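PDB 4OY7: putative secreted cellulose binding protein from Streptomyces coelicolor, which cleaves cellulose oxidatively with a copper ion through the AA10 lytic polysaccharide monooxygenase domain that this chain represents. Local coordinates for residues L129-L134 / L171-W176. Numbering follows the deposited sequence.
Sequences LGWDDL and LIFMQW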
# COMPACT_ATOMS: atom_id res chain seq x y z
N LEU A 129 -7.73 -11.08 -0.82
CA LEU A 129 -6.49 -10.96 -0.05
C LEU A 129 -6.78 -11.19 1.43
O LEU A 129 -7.40 -10.36 2.10
CB LEU A 129 -5.86 -9.58 -0.25
CG LEU A 129 -4.59 -9.35 0.54
CD1 LEU A 129 -3.51 -10.24 -0.04
CD2 LEU A 129 -4.18 -7.89 0.49
N GLY A 130 -6.37 -12.35 1.93
CA GLY A 130 -6.48 -12.65 3.35
C GLY A 130 -5.10 -12.71 3.99
O GLY A 130 -4.08 -12.85 3.32
N TRP A 131 -5.09 -12.66 5.32
CA TRP A 131 -3.87 -12.88 6.09
C TRP A 131 -3.18 -14.21 5.74
O TRP A 131 -1.96 -14.27 5.68
CB TRP A 131 -4.15 -12.77 7.61
CG TRP A 131 -4.53 -11.39 8.04
CD1 TRP A 131 -5.79 -10.91 8.24
CD2 TRP A 131 -3.65 -10.28 8.22
NE1 TRP A 131 -5.74 -9.59 8.59
CE2 TRP A 131 -4.44 -9.18 8.61
CE3 TRP A 131 -2.26 -10.12 8.18
CZ2 TRP A 131 -3.89 -7.92 8.88
CZ3 TRP A 131 -1.72 -8.87 8.45
CH2 TRP A 131 -2.53 -7.80 8.80
N ASP A 132 -3.93 -15.27 5.48
CA ASP A 132 -3.27 -16.55 5.15
C ASP A 132 -2.73 -16.62 3.72
O ASP A 132 -2.18 -17.64 3.31
CB ASP A 132 -4.17 -17.76 5.46
CG ASP A 132 -5.31 -17.94 4.49
OD1 ASP A 132 -5.62 -17.02 3.72
OD2 ASP A 132 -5.94 -19.04 4.52
N ASP A 133 -2.91 -15.56 2.96
CA ASP A 133 -2.27 -15.46 1.66
C ASP A 133 -0.98 -14.64 1.71
O ASP A 133 -0.33 -14.49 0.68
CB ASP A 133 -3.22 -14.78 0.69
CG ASP A 133 -4.51 -15.50 0.57
OD1 ASP A 133 -5.56 -14.85 0.77
OD2 ASP A 133 -4.49 -16.73 0.29
N LEU A 134 -0.63 -14.13 2.88
CA LEU A 134 0.53 -13.22 3.05
C LEU A 134 1.59 -13.85 3.90
O LEU A 134 1.29 -14.54 4.89
CB LEU A 134 0.09 -11.94 3.73
CG LEU A 134 -0.65 -10.94 2.85
CD1 LEU A 134 -1.31 -9.88 3.71
CD2 LEU A 134 0.24 -10.34 1.77
N LEU A 171 1.12 -9.13 -4.55
CA LEU A 171 0.85 -7.86 -3.87
C LEU A 171 1.77 -7.76 -2.65
O LEU A 171 2.03 -8.76 -1.96
CB LEU A 171 -0.61 -7.81 -3.50
CG LEU A 171 -1.15 -6.62 -2.73
CD1 LEU A 171 -2.64 -6.57 -3.06
CD2 LEU A 171 -0.90 -6.78 -1.24
N ILE A 172 2.29 -6.57 -2.40
CA ILE A 172 3.05 -6.30 -1.17
C ILE A 172 2.16 -5.48 -0.25
O ILE A 172 1.74 -4.38 -0.60
CB ILE A 172 4.36 -5.54 -1.47
CG1 ILE A 172 5.34 -6.46 -2.23
CG2 ILE A 172 5.03 -5.05 -0.20
CD1 ILE A 172 6.48 -5.73 -2.90
N PHE A 173 1.90 -6.04 0.93
CA PHE A 173 1.10 -5.38 1.96
C PHE A 173 2.02 -4.92 3.07
O PHE A 173 2.92 -5.68 3.49
CB PHE A 173 0.08 -6.35 2.57
CG PHE A 173 -0.50 -5.87 3.85
CD1 PHE A 173 -1.39 -4.79 3.88
CD2 PHE A 173 -0.17 -6.48 5.05
CE1 PHE A 173 -1.92 -4.35 5.07
CE2 PHE A 173 -0.70 -6.02 6.25
CZ PHE A 173 -1.54 -4.93 6.26
N MET A 174 1.84 -3.67 3.50
CA MET A 174 2.62 -3.14 4.62
C MET A 174 1.72 -2.60 5.69
O MET A 174 0.67 -1.96 5.38
CB MET A 174 3.59 -2.05 4.18
CG MET A 174 4.36 -2.37 2.93
SD MET A 174 5.65 -1.13 2.64
CE MET A 174 6.04 -1.54 0.95
N GLN A 175 2.09 -2.88 6.92
CA GLN A 175 1.42 -2.32 8.09
C GLN A 175 2.45 -1.49 8.83
O GLN A 175 3.52 -1.97 9.23
CB GLN A 175 0.82 -3.40 8.99
CG GLN A 175 -0.16 -2.85 10.00
CD GLN A 175 -0.87 -3.94 10.78
OE1 GLN A 175 -0.95 -5.09 10.32
NE2 GLN A 175 -1.42 -3.59 11.95
N TRP A 176 2.14 -0.20 8.95
CA TRP A 176 2.98 0.74 9.64
C TRP A 176 2.46 0.82 11.06
O TRP A 176 1.37 1.35 11.30
CB TRP A 176 2.91 2.12 8.98
CG TRP A 176 3.84 3.15 9.53
CD1 TRP A 176 4.91 2.95 10.38
CD2 TRP A 176 3.81 4.55 9.24
NE1 TRP A 176 5.52 4.15 10.64
CE2 TRP A 176 4.88 5.14 9.95
CE3 TRP A 176 2.99 5.37 8.43
CZ2 TRP A 176 5.14 6.51 9.88
CZ3 TRP A 176 3.24 6.69 8.39
CH2 TRP A 176 4.32 7.26 9.09
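Phe173 meets two side chains of residues 129-134. Leu134 brings CD1 to within 3.8 Å of Phe173 CD2, while the far end of the Trp131 indole, at CH2, comes 3.6 Å from Phe173 CE2. The two aromatic planes stand almost perpendicular, at 89°, but the approach is oblique. The Phe173 ring projects from the strand toward both partners because its CG lies opposite the backbone N (chi1 164°). Were the ring cut back to an alanine, a gap would probably open where it stood, and Leu134 CD1 and Trp131 CH2 would lose the surface they pack on. A second apolar touch pairs Leu129 CD2 with Leu171 CD2 at 3.9 Å; leucines suit it, their compact branched ends meeting methyl to methyl and crossing at about a right angle, with no polar group to bury. Gln175 OE1 lies at the edge of the indole, 3.5 Å from Trp131 CH2, while Gln175 NE2 donates to Arg58 O and Asn184 OD1, so an amide can be accommodated in this buried place. Trp131 in turn gives its NE1 hydrogen to Val63 O.

Against this buried apolar side, the turn is polar where it faces solvent. Asp132 is exposed, and the partly exposed Asp133 accepts through OD1 from Gly130 N at 2.9 Å, steadying the 3-10 turn at 131-133. This turn leads into strand 134-141 of the immunoglobulin-like beta-sandwich core. Strand 112-119 lies between that strand and 168-178 in their sheet, and strand 184-193 flanks 168-178 on its other edge, supplying Phe186 and Cys188 against Phe173.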